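Local atomic coordinates of centrosomal protein 120 (Oreochromis niloticus, PDB entry 6EWH), a protein that is a centriole and basal-body component that probably takes part in building cilia, seen here as its second C2 domain. Residues A[74-79]-A[112-117]. The protein carries 1 engineered substitution. Numbering follows the deposited sequence.
Sequences EPFHNL and IHLCCG
Leu79 and Leu114 bring the loop 74-79 and segment 112-117, on strand 110-116, together with their backbones well apart, the CA of Leu79 lying 10.4 Å from the CA of Leu114, and no hydrogen bond crosses between the two segments. The case illustrates how two segments can be joined through apolar side chains while backbone pairing ties the loop to a neighbouring strand. Leu114 is the shared partner, and its two methyl branches divide the work: CD1 meets CZ of Phe76 at 4.2 Å, while CD2 meets CD1 of Leu79 at 4.1 Å. Both leucines point toward the opposing segment and place CG anti to the backbone N (chi1 170° in Leu114 and -163° in Leu79), which stretches each side chain into the gap between the backbones. Phe76 arrives differently. Its first side-chain bond points neither toward nor away from strand 110-116, and a chi1 of 63° sets CG between the backbone N and the carbonyl carbon, carrying the far end of the ring to Leu114; the two side chains cross at about a right angle. All three residues are buried, yet the join is modest, burying 89 Å² over both sides. Within the loop, Asn78 centres an inverse gamma turn, whose weak hydrogen bond runs from Leu79 N to His77 O. Phe76 also pairs its backbone with Phe60 on strand 60-66 and meets the ring of Phe84. Leu79 rests on Leu53 of helix 50-54, whereas Leu114 packs against Phe62 of strand 60-66 and Leu121 of strand 119-126, tying the loop between strands 69-72 and 87-95 into this C2 beta-sandwich.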
loop_
_atom_site.group_PDB
_atom_site.type_symbol
_atom_site.label_atom_id
_atom_site.label_comp_id
_atom_site.label_asym_id
_atom_site.label_seq_id
_atom_site.Cartn_x
_atom_site.Cartn_y
_atom_site.Cartn_z
ATOM N N GLU A 74 -10.602 6.554 1.512
ATOM C CA GLU A 74 -11.656 7.552 1.675
ATOM C C GLU A 74 -11.336 8.796 0.855
ATOM O O GLU A 74 -10.248 9.360 0.989
ATOM C CB GLU A 74 -11.758 7.917 3.149
ATOM C CG GLU A 74 -12.749 9.022 3.453
ATOM C CD GLU A 74 -14.120 8.482 3.802
ATOM O OE1 GLU A 74 -14.428 7.335 3.417
ATOM O OE2 GLU A 74 -14.882 9.203 4.482
ATOM N N PRO A 75 -12.250 9.260 0.013
ATOM C CA PRO A 75 -11.940 10.411 -0.841
ATOM C C PRO A 75 -11.657 11.673 -0.032
ATOM O O PRO A 75 -12.203 11.876 1.054
ATOM C CB PRO A 75 -13.208 10.566 -1.683
ATOM C CG PRO A 75 -13.800 9.189 -1.712
ATOM C CD PRO A 75 -13.512 8.601 -0.365
ATOM N N PHE A 76 -10.770 12.510 -0.568
ATOM C CA PHE A 76 -10.447 13.803 0.029
ATOM C C PHE A 76 -10.322 14.866 -1.055
ATOM O O PHE A 76 -10.043 14.573 -2.220
ATOM C CB PHE A 76 -9.190 13.735 0.922
ATOM C CG PHE A 76 -7.921 13.372 0.184
ATOM C CD1 PHE A 76 -7.643 12.057 -0.139
ATOM C CD2 PHE A 76 -6.999 14.349 -0.150
ATOM C CE1 PHE A 76 -6.472 11.728 -0.807
ATOM C CE2 PHE A 76 -5.824 14.023 -0.816
ATOM C CZ PHE A 76 -5.563 12.716 -1.138
ATOM N N HIS A 77 -10.522 16.127 -0.656
ATOM C CA HIS A 77 -10.531 17.230 -1.606
ATOM C C HIS A 77 -9.275 18.085 -1.552
ATOM O O HIS A 77 -8.852 18.612 -2.584
ATOM C CB HIS A 77 -11.760 18.118 -1.365
ATOM C CG HIS A 77 -11.752 19.400 -2.142
ATOM N ND1 HIS A 77 -11.699 19.440 -3.518
ATOM C CD2 HIS A 77 -11.807 20.690 -1.730
ATOM C CE1 HIS A 77 -11.713 20.699 -3.921
ATOM N NE2 HIS A 77 -11.777 21.477 -2.856
ATOM N N ASN A 78 -8.658 18.217 -0.382
ATOM C CA ASN A 78 -7.570 19.173 -0.172
ATOM C C ASN A 78 -6.251 18.539 -0.605
ATOM O O ASN A 78 -5.504 17.970 0.189
ATOM C CB ASN A 78 -7.527 19.597 1.289
ATOM C CG ASN A 78 -6.732 20.868 1.500
ATOM O OD1 ASN A 78 -5.837 21.185 0.720
ATOM N ND2 ASN A 78 -7.057 21.604 2.563
ATOM N N LEU A 79 -5.960 18.652 -1.897
ATOM C CA LEU A 79 -4.723 18.074 -2.419
ATOM C C LEU A 79 -3.496 18.864 -1.976
ATOM O O LEU A 79 -2.444 18.280 -1.679
ATOM C CB LEU A 79 -4.791 17.990 -3.939
ATOM C CG LEU A 79 -3.753 17.049 -4.545
ATOM C CD1 LEU A 79 -4.119 15.606 -4.216
ATOM C CD2 LEU A 79 -3.676 17.255 -6.030
ATOM N N ILE A 112 0.764 1.665 -5.172
ATOM C CA ILE A 112 -0.287 2.512 -4.608
ATOM C C ILE A 112 -0.425 3.737 -5.496
ATOM O O ILE A 112 0.556 4.450 -5.732
ATOM C CB ILE A 112 0.019 2.902 -3.159
ATOM C CG1 ILE A 112 0.130 1.641 -2.293
ATOM C CG2 ILE A 112 -1.057 3.863 -2.646
ATOM C CD1 ILE A 112 0.591 1.926 -0.882
ATOM N N HIS A 113 -1.637 3.985 -5.980
ATOM C CA HIS A 113 -1.914 5.061 -6.920
ATOM C C HIS A 113 -2.675 6.171 -6.221
ATOM O O HIS A 113 -3.620 5.910 -5.471
ATOM C CB HIS A 113 -2.790 4.551 -8.066
ATOM C CG HIS A 113 -2.076 3.642 -9.013
ATOM N ND1 HIS A 113 -1.684 4.043 -10.273
ATOM C CD2 HIS A 113 -1.665 2.358 -8.881
ATOM C CE1 HIS A 113 -1.071 3.042 -10.878
ATOM N NE2 HIS A 113 -1.042 2.009 -10.054
ATOM N N LEU A 114 -2.286 7.410 -6.494
ATOM C CA LEU A 114 -3.141 8.551 -6.206
ATOM C C LEU A 114 -4.049 8.754 -7.410
ATOM O O LEU A 114 -3.564 8.871 -8.543
ATOM C CB LEU A 114 -2.316 9.813 -5.966
ATOM C CG LEU A 114 -3.140 11.102 -5.895
ATOM C CD1 LEU A 114 -4.040 11.103 -4.660
ATOM C CD2 LEU A 114 -2.243 12.366 -5.930
ATOM N N CYS A 115 -5.359 8.768 -7.179
ATOM C CA CYS A 115 -6.326 8.797 -8.265
ATOM C C CYS A 115 -7.258 9.988 -8.141
ATOM O O CYS A 115 -7.499 10.505 -7.048
ATOM C CB CYS A 115 -7.187 7.544 -8.258
ATOM S SG CYS A 115 -6.224 6.076 -8.548
ATOM N N CYS A 116 -7.779 10.416 -9.289
ATOM C CA CYS A 116 -8.906 11.338 -9.352
ATOM C C CYS A 116 -9.851 10.793 -10.407
ATOM O O CYS A 116 -9.465 10.680 -11.574
ATOM C CB CYS A 116 -8.442 12.742 -9.729
ATOM S SG CYS A 116 -9.797 13.951 -9.758
ATOM N N GLY A 117 -11.065 10.432 -9.999
ATOM C CA GLY A 117 -11.974 9.776 -10.927
ATOM C C GLY A 117 -11.360 8.486 -11.429
ATOM O O GLY A 117 -10.930 7.626 -10.653
#